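Local coordinates for protein acyl-CoA dehydrogenase (PDB 3OWA) that binds FAD and probably catalyses the flavin-dependent alpha,beta-dehydrogenation of acyl-CoA thioesters, as in other acyl-CoA dehydrogenases, at residues Glu507-Arg512 with Leu530-Phe535; Glu514-Thr519 with Glu523-Lys528; Cys536-Asn541 with Pro580-Ile585. All coordinates share one frame; numbering follows the deposited sequence.

Contact 1: residues Glu507-Arg512 with Leu530-Phe535; sequences ESAVLR and LYTEVF
Ala509 and Val510 receive Thr532 in a small, fully buried helix-to-helix contact between helix 490-520 and helix 526-554, two consecutive helices in the C-terminal part of the chain. The CA atoms of Ala509 and Thr532 lie 5.9 Å apart, a close approach consistent with the short side chains there. Thr532 splits its two branches between the two partners. Its methyl CG2 stands anti to the backbone N and meets Val510 CG2 at 3.9 Å, the two side chains crossing at about a right angle, while the same CG2 also lies 4.0 Å from Val510 CA. The hydroxyl branch turns the other way, beside its own backbone N (chi1 -59°), and OG1 lies 4.1 Å from Ala509 CB.

The two helices form an antiparallel helical hairpin within the second of the two C-terminal acyl-CoA dehydrogenase family regions of this long chain. No hydrogen bond joins the two segments directly. Thr532 OG1 is 3.6 Å from Ala509 O, and the polar link runs instead through Thr513, whose OG1 is hydrogen-bonded both to Thr532 OG1 and to Ala509 O. Thr532 OG1 is also bonded to Lys528 O one turn back on its own helix. Tyr319 of helix 305-336 touches Thr532, and helix 458-482 packs on Val510 through Gln460, Lys461 and Val464.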
# COMPACT_ATOMS: atom_id res chain seq x y z
N GLU A 507 11.33 -20.47 -6.82
CA GLU A 507 11.44 -21.91 -7.09
C GLU A 507 10.09 -22.55 -7.42
O GLU A 507 10.00 -23.40 -8.32
CB GLU A 507 12.11 -22.62 -5.91
CG GLU A 507 12.29 -24.12 -6.11
CD GLU A 507 12.87 -24.86 -4.88
OE1 GLU A 507 13.87 -25.60 -5.04
OE2 GLU A 507 12.33 -24.72 -3.75
N SER A 508 9.05 -22.16 -6.69
CA SER A 508 7.69 -22.66 -6.94
C SER A 508 7.23 -22.32 -8.35
O SER A 508 6.66 -23.18 -9.04
CB SER A 508 6.69 -22.11 -5.92
OG SER A 508 7.00 -22.51 -4.59
N ALA A 509 7.46 -21.08 -8.77
CA ALA A 509 7.14 -20.65 -10.12
C ALA A 509 7.98 -21.43 -11.16
O ALA A 509 7.43 -21.91 -12.17
CB ALA A 509 7.33 -19.12 -10.28
N VAL A 510 9.28 -21.58 -10.91
CA VAL A 510 10.16 -22.29 -11.86
C VAL A 510 9.72 -23.74 -12.05
O VAL A 510 9.54 -24.21 -13.17
CB VAL A 510 11.64 -22.25 -11.45
CG1 VAL A 510 12.48 -23.17 -12.36
CG2 VAL A 510 12.17 -20.83 -11.57
N LEU A 511 9.52 -24.43 -10.92
CA LEU A 511 9.23 -25.86 -10.93
C LEU A 511 7.87 -26.12 -11.52
O LEU A 511 7.70 -27.09 -12.26
CB LEU A 511 9.35 -26.47 -9.53
CG LEU A 511 10.79 -26.54 -9.00
CD1 LEU A 511 10.82 -27.07 -7.56
CD2 LEU A 511 11.67 -27.39 -9.91
N ARG A 512 6.90 -25.25 -11.21
CA ARG A 512 5.56 -25.40 -11.79
C ARG A 512 5.59 -25.23 -13.31
O ARG A 512 4.93 -25.99 -14.04
CB ARG A 512 4.55 -24.42 -11.16
CG ARG A 512 3.20 -24.45 -11.83
CD ARG A 512 2.27 -23.45 -11.20
NE ARG A 512 0.98 -23.51 -11.87
CZ ARG A 512 -0.01 -22.66 -11.64
NH1 ARG A 512 0.15 -21.68 -10.74
NH2 ARG A 512 -1.15 -22.79 -12.31
N LEU A 530 6.71 -16.69 -19.30
CA LEU A 530 6.76 -15.25 -19.18
C LEU A 530 6.63 -14.75 -17.74
O LEU A 530 7.46 -13.96 -17.30
CB LEU A 530 5.68 -14.62 -20.08
CG LEU A 530 5.99 -14.66 -21.61
CD1 LEU A 530 4.80 -14.13 -22.38
CD2 LEU A 530 7.27 -13.91 -21.99
N TYR A 531 5.63 -15.25 -17.01
CA TYR A 531 5.45 -14.88 -15.59
C TYR A 531 6.74 -15.20 -14.86
O TYR A 531 7.22 -14.41 -14.07
CB TYR A 531 4.34 -15.70 -14.91
CG TYR A 531 2.91 -15.42 -15.32
CD1 TYR A 531 2.49 -14.13 -15.66
CD2 TYR A 531 1.97 -16.45 -15.33
CE1 TYR A 531 1.17 -13.88 -16.00
CE2 TYR A 531 0.62 -16.21 -15.67
CZ TYR A 531 0.25 -14.92 -16.03
OH TYR A 531 -1.05 -14.63 -16.39
N THR A 532 7.27 -16.40 -15.14
CA THR A 532 8.46 -16.92 -14.46
C THR A 532 9.72 -16.09 -14.71
O THR A 532 10.43 -15.76 -13.75
CB THR A 532 8.69 -18.40 -14.83
OG1 THR A 532 7.53 -19.13 -14.42
CG2 THR A 532 9.89 -18.98 -14.10
N GLU A 533 9.98 -15.73 -15.98
CA GLU A 533 11.14 -14.90 -16.33
C GLU A 533 11.11 -13.54 -15.64
O GLU A 533 12.10 -13.08 -15.06
CB GLU A 533 11.19 -14.69 -17.84
CG GLU A 533 11.67 -15.94 -18.58
CD GLU A 533 11.45 -15.88 -20.08
OE1 GLU A 533 10.61 -15.08 -20.55
OE2 GLU A 533 12.14 -16.65 -20.79
N VAL A 534 9.93 -12.93 -15.70
CA VAL A 534 9.72 -11.58 -15.22
C VAL A 534 9.76 -11.58 -13.67
O VAL A 534 10.44 -10.75 -13.08
CB VAL A 534 8.36 -11.06 -15.78
CG1 VAL A 534 7.73 -10.06 -14.88
CG2 VAL A 534 8.55 -10.52 -17.23
N PHE A 535 9.07 -12.52 -13.04
CA PHE A 535 9.04 -12.55 -11.57
C PHE A 535 10.45 -12.85 -11.02
O PHE A 535 10.91 -12.21 -10.06
CB PHE A 535 8.02 -13.56 -11.01
CG PHE A 535 8.09 -13.70 -9.51
CD1 PHE A 535 7.47 -12.78 -8.70
CD2 PHE A 535 8.84 -14.72 -8.91
CE1 PHE A 535 7.55 -12.87 -7.30
CE2 PHE A 535 8.95 -14.83 -7.54
CZ PHE A 535 8.28 -13.91 -6.72

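Contact 2: residues Glu514-Thr519 with Glu523-Lys528; sequences EKAIKT and EKNKQK
The methyl of Ala516 is at the centre of the packing, against the amide of Asn525 and the end of Lys528. Its CB, directed at the other segment, lies 3.4 Å from Asn525 OD1 and 3.5 Å from Asn525 CG, and Lys528 comes in beside it, with CD at 3.9 Å and NZ at 3.4 Å from the same methyl. Ile517 adds a looser touch, its CG1 4.4 Å from Asn525 CB.

Segment 514-519 lies near the end of helix 490-520, and 523-528 runs from the connection into the first residues of helix 526-554, so the contact closes the tight turn of a helical hairpin. Asn525 occupies the N-cap position of the second helix, yet its side chain makes no capping bond. With CG anti to its carbonyl carbon (chi1 -69°), the amide is directed back at the first helix.

Two hydrogen bonds hold that amide, one from the start of the second helix and one to the connection. Lys528 NZ, at the end of a chain extended beyond CG, donates to Asn525 OD1 at 2.9 Å, tilted 35° from the carbonyl plane. ND2 is bonded to Gly521 O; Ala516 O is close as well, but the angle is too poor for a bond. The two bonds should restrain rotation of the amide.

The ion pairs of the first helix are peripheral: Lys518 NZ forms a salt bridge with Glu514 OE2 on the anti side of the carboxylate, whereas Lys515 NZ pairs with Asp32. Lys528 NZ, besides its bond to Asn525 OD1, makes a long, weak ion pair with Glu31.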
# COMPACT_ATOMS: atom_id res chain seq x y z
N GLU A 514 8.31 -25.61 -15.25
CA GLU A 514 9.10 -26.74 -15.72
C GLU A 514 8.23 -27.99 -15.83
O GLU A 514 8.25 -28.68 -16.87
CB GLU A 514 10.25 -26.99 -14.75
CG GLU A 514 11.32 -27.94 -15.27
CD GLU A 514 12.38 -28.28 -14.22
OE1 GLU A 514 12.72 -27.39 -13.39
OE2 GLU A 514 12.85 -29.45 -14.22
N LYS A 515 7.45 -28.27 -14.79
CA LYS A 515 6.52 -29.39 -14.83
C LYS A 515 5.50 -29.29 -15.97
O LYS A 515 5.24 -30.28 -16.66
CB LYS A 515 5.84 -29.60 -13.47
CG LYS A 515 4.60 -30.48 -13.57
CD LYS A 515 4.59 -31.63 -12.60
CE LYS A 515 4.70 -31.22 -11.17
NZ LYS A 515 4.12 -32.31 -10.33
N ALA A 516 4.95 -28.09 -16.18
CA ALA A 516 3.99 -27.85 -17.24
C ALA A 516 4.59 -28.15 -18.62
O ALA A 516 3.95 -28.80 -19.45
CB ALA A 516 3.49 -26.45 -17.20
N ILE A 517 5.80 -27.67 -18.82
CA ILE A 517 6.51 -27.84 -20.08
C ILE A 517 6.63 -29.35 -20.37
O ILE A 517 6.21 -29.81 -21.43
CB ILE A 517 7.87 -27.11 -20.07
CG1 ILE A 517 7.64 -25.59 -20.14
CG2 ILE A 517 8.80 -27.57 -21.26
CD1 ILE A 517 8.81 -24.79 -19.74
N LYS A 518 7.12 -30.10 -19.39
CA LYS A 518 7.34 -31.53 -19.52
C LYS A 518 6.04 -32.28 -19.63
O LYS A 518 6.03 -33.42 -20.06
CB LYS A 518 8.16 -32.03 -18.34
CG LYS A 518 9.39 -31.14 -18.15
CD LYS A 518 10.58 -31.80 -17.48
CE LYS A 518 11.74 -30.81 -17.44
NZ LYS A 518 12.78 -31.12 -16.42
N THR A 519 4.94 -31.62 -19.27
CA THR A 519 3.62 -32.23 -19.33
C THR A 519 2.82 -31.90 -20.60
O THR A 519 2.19 -32.78 -21.18
CB THR A 519 2.81 -31.87 -18.05
OG1 THR A 519 3.50 -32.39 -16.92
CG2 THR A 519 1.39 -32.43 -18.09
N GLU A 523 4.95 -24.53 -26.28
CA GLU A 523 4.00 -23.67 -26.98
C GLU A 523 2.75 -23.36 -26.18
O GLU A 523 2.26 -22.23 -26.22
CB GLU A 523 3.62 -24.30 -28.31
CG GLU A 523 3.28 -23.28 -29.36
CD GLU A 523 4.15 -23.44 -30.58
OE1 GLU A 523 4.97 -22.53 -30.86
OE2 GLU A 523 4.04 -24.48 -31.26
N LYS A 524 2.25 -24.35 -25.45
CA LYS A 524 1.05 -24.14 -24.65
C LYS A 524 1.32 -23.45 -23.29
O LYS A 524 0.41 -22.92 -22.67
CB LYS A 524 0.28 -25.44 -24.46
CG LYS A 524 0.07 -26.22 -25.77
CD LYS A 524 -1.03 -27.26 -25.60
CE LYS A 524 -0.95 -28.31 -26.70
NZ LYS A 524 -1.73 -29.50 -26.30
N ASN A 525 2.58 -23.44 -22.86
CA ASN A 525 2.94 -22.86 -21.57
C ASN A 525 3.72 -21.55 -21.62
O ASN A 525 4.46 -21.21 -20.68
CB ASN A 525 3.62 -23.91 -20.69
CG ASN A 525 2.66 -25.00 -20.26
OD1 ASN A 525 1.68 -24.74 -19.54
ND2 ASN A 525 2.91 -26.23 -20.72
N LYS A 526 3.48 -20.79 -22.69
CA LYS A 526 4.13 -19.53 -22.95
C LYS A 526 3.90 -18.49 -21.83
O LYS A 526 4.84 -17.81 -21.39
CB LYS A 526 3.64 -18.98 -24.30
CG LYS A 526 4.29 -17.65 -24.71
CD LYS A 526 4.11 -17.36 -26.19
CE LYS A 526 5.41 -16.82 -26.81
NZ LYS A 526 5.31 -16.70 -28.31
N GLN A 527 2.65 -18.37 -21.39
CA GLN A 527 2.28 -17.44 -20.31
C GLN A 527 3.01 -17.79 -19.01
O GLN A 527 3.56 -16.91 -18.36
CB GLN A 527 0.76 -17.43 -20.14
CG GLN A 527 0.18 -16.32 -19.26
CD GLN A 527 0.14 -14.94 -19.94
OE1 GLN A 527 0.76 -14.72 -21.00
NE2 GLN A 527 -0.59 -14.00 -19.31
N LYS A 528 3.06 -19.05 -18.63
CA LYS A 528 3.84 -19.41 -17.44
C LYS A 528 5.31 -19.05 -17.55
O LYS A 528 5.91 -18.61 -16.58
CB LYS A 528 3.71 -20.89 -17.12
CG LYS A 528 2.33 -21.32 -16.73
CD LYS A 528 2.29 -22.81 -16.50
CE LYS A 528 0.86 -23.23 -16.46
NZ LYS A 528 0.69 -24.62 -16.82

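Contact 3: residues Cys536-Asn541 with Pro580-Ile585; sequences CQEAFN and PKKREI
Between residues 536-541 and 580-585 the contact is one salt bridge, Glu538 to Lys582, set between helix 526-554 and helix 578-592, the last of the chain, which pack as neighbours in the all-helical C-terminal region of this acyl-CoA dehydrogenase. The segments are well separated: the nearest CA atoms, those of Glu538 and Lys582, are 12.2 Å apart, and two long side chains coming from opposite directions span the gap. Each is extended beyond CG, and in Lys582 this straight run carries the ammonium group all the way to the carboxylate.

The close-packed side belongs to Lys582. Its side chain is buried, lies against Ala312 of helix 305-336, and has a second polar partner in Asn313 OD1, which binds the same NZ. Glu538 sits on the looser, partly exposed side, where a pentaethylene glycol molecule, probably from the crystallisation liquor, approaches its carboxylate. Arg583 on the final helix reaches another surface, forming a salt bridge with Glu491 of the second subunit.

Within the ion pair the two carboxylate oxygens are unequal. Lys582 NZ is 3.6 Å from Glu538 OE2, but its hydrogen bond goes to Glu538 OE1, 2.6 Å away, on that oxygen's syn lone pair.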
# COMPACT_ATOMS: atom_id res chain seq x y z
N CYS A 536 11.10 -13.85 -11.61
CA CYS A 536 12.43 -14.25 -11.15
C CYS A 536 13.46 -13.14 -11.22
O CYS A 536 14.19 -12.91 -10.25
CB CYS A 536 12.92 -15.48 -11.91
SG CYS A 536 12.21 -16.96 -11.21
N GLN A 537 13.48 -12.42 -12.33
CA GLN A 537 14.39 -11.31 -12.49
C GLN A 537 14.22 -10.30 -11.36
O GLN A 537 15.20 -9.89 -10.71
CB GLN A 537 14.21 -10.64 -13.85
CG GLN A 537 15.11 -9.46 -14.01
CD GLN A 537 15.60 -9.27 -15.44
OE1 GLN A 537 16.26 -10.15 -16.00
NE2 GLN A 537 15.28 -8.12 -16.02
N GLU A 538 12.97 -9.87 -11.13
CA GLU A 538 12.72 -8.87 -10.09
C GLU A 538 12.89 -9.36 -8.66
O GLU A 538 13.43 -8.64 -7.83
CB GLU A 538 11.36 -8.19 -10.29
CG GLU A 538 11.40 -7.11 -11.42
CD GLU A 538 10.06 -6.92 -12.15
OE1 GLU A 538 9.98 -6.12 -13.12
OE2 GLU A 538 9.07 -7.58 -11.77
N ALA A 539 12.44 -10.58 -8.37
CA ALA A 539 12.62 -11.18 -7.03
C ALA A 539 14.10 -11.42 -6.72
O ALA A 539 14.53 -11.26 -5.58
CB ALA A 539 11.86 -12.48 -6.93
N PHE A 540 14.86 -11.82 -7.73
CA PHE A 540 16.31 -12.03 -7.56
C PHE A 540 17.06 -10.72 -7.30
O PHE A 540 17.95 -10.68 -6.45
CB PHE A 540 16.91 -12.72 -8.77
CG PHE A 540 18.32 -13.20 -8.55
CD1 PHE A 540 18.55 -14.37 -7.81
CD2 PHE A 540 19.40 -12.49 -9.05
CE1 PHE A 540 19.86 -14.83 -7.60
CE2 PHE A 540 20.72 -12.94 -8.84
CZ PHE A 540 20.95 -14.11 -8.12
N ASN A 541 16.67 -9.67 -8.03
CA ASN A 541 17.09 -8.30 -7.71
C ASN A 541 16.85 -7.90 -6.25
O ASN A 541 17.78 -7.44 -5.57
CB ASN A 541 16.47 -7.28 -8.71
CG ASN A 541 17.09 -7.39 -10.13
OD1 ASN A 541 18.14 -8.01 -10.32
ND2 ASN A 541 16.44 -6.76 -11.11
N PRO A 580 9.03 -5.71 -23.02
CA PRO A 580 8.18 -6.40 -24.00
C PRO A 580 7.51 -7.68 -23.46
O PRO A 580 6.43 -8.07 -23.94
CB PRO A 580 9.16 -6.76 -25.16
CG PRO A 580 10.34 -5.87 -24.97
CD PRO A 580 10.43 -5.61 -23.47
N LYS A 581 8.15 -8.35 -22.51
CA LYS A 581 7.56 -9.51 -21.89
C LYS A 581 6.29 -9.16 -21.10
O LYS A 581 5.31 -9.91 -21.12
CB LYS A 581 8.58 -10.24 -21.02
CG LYS A 581 9.77 -10.78 -21.83
CD LYS A 581 10.73 -11.61 -21.00
CE LYS A 581 11.78 -12.31 -21.89
NZ LYS A 581 11.15 -13.24 -22.89
N LYS A 582 6.31 -8.02 -20.42
CA LYS A 582 5.15 -7.60 -19.62
C LYS A 582 4.03 -7.22 -20.56
O LYS A 582 2.87 -7.47 -20.28
CB LYS A 582 5.50 -6.47 -18.65
CG LYS A 582 6.34 -6.94 -17.47
CD LYS A 582 6.74 -5.79 -16.56
CE LYS A 582 7.65 -6.32 -15.45
NZ LYS A 582 7.88 -5.34 -14.35
N ARG A 583 4.37 -6.65 -21.72
CA ARG A 583 3.35 -6.31 -22.71
C ARG A 583 2.74 -7.57 -23.27
O ARG A 583 1.55 -7.63 -23.56
CB ARG A 583 3.92 -5.47 -23.86
CG ARG A 583 4.41 -4.09 -23.40
CD ARG A 583 4.96 -3.31 -24.58
NE ARG A 583 5.28 -1.91 -24.23
CZ ARG A 583 5.49 -0.98 -25.16
NH1 ARG A 583 5.38 -1.30 -26.46
NH2 ARG A 583 5.77 0.27 -24.81
N GLU A 584 3.57 -8.59 -23.45
CA GLU A 584 3.07 -9.88 -23.92
C GLU A 584 2.17 -10.55 -22.86
O GLU A 584 1.08 -11.04 -23.18
CB GLU A 584 4.23 -10.79 -24.28
CG GLU A 584 3.82 -11.96 -25.14
CD GLU A 584 5.00 -12.73 -25.76
OE1 GLU A 584 6.15 -12.22 -25.74
OE2 GLU A 584 4.76 -13.85 -26.25
N ILE A 585 2.61 -10.55 -21.60
CA ILE A 585 1.76 -11.07 -20.51
C ILE A 585 0.39 -10.38 -20.54
O ILE A 585 -0.66 -11.03 -20.52
CB ILE A 585 2.42 -10.86 -19.11
CG1 ILE A 585 3.61 -11.81 -18.92
CG2 ILE A 585 1.38 -11.02 -17.97
CD1 ILE A 585 4.67 -11.37 -17.88

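In the fold
Helix 526-554 takes part in all three contacts. Contacts 1 and 2, with centres 11 Å apart, join it to helix 490-520, contact 2 lying at the turn of the hairpin and nested along the chain inside contact 1. Contact 3 joins it to helix 578-592, its centre 10 Å from that of contact 1 and 17 Å from that of contact 2. Glu533 OE1 and Lys581 NZ link contacts 1 and 3 by a 3.0 Å salt bridge, while a probable hydrogen bond from Gln527 NE2 to Ile585 O, 3.2 Å, links contacts 2 and 3. The six segments lie outside both FAD pockets, whose residues fall between 151 and 490 and between Arg294 and Tyr386.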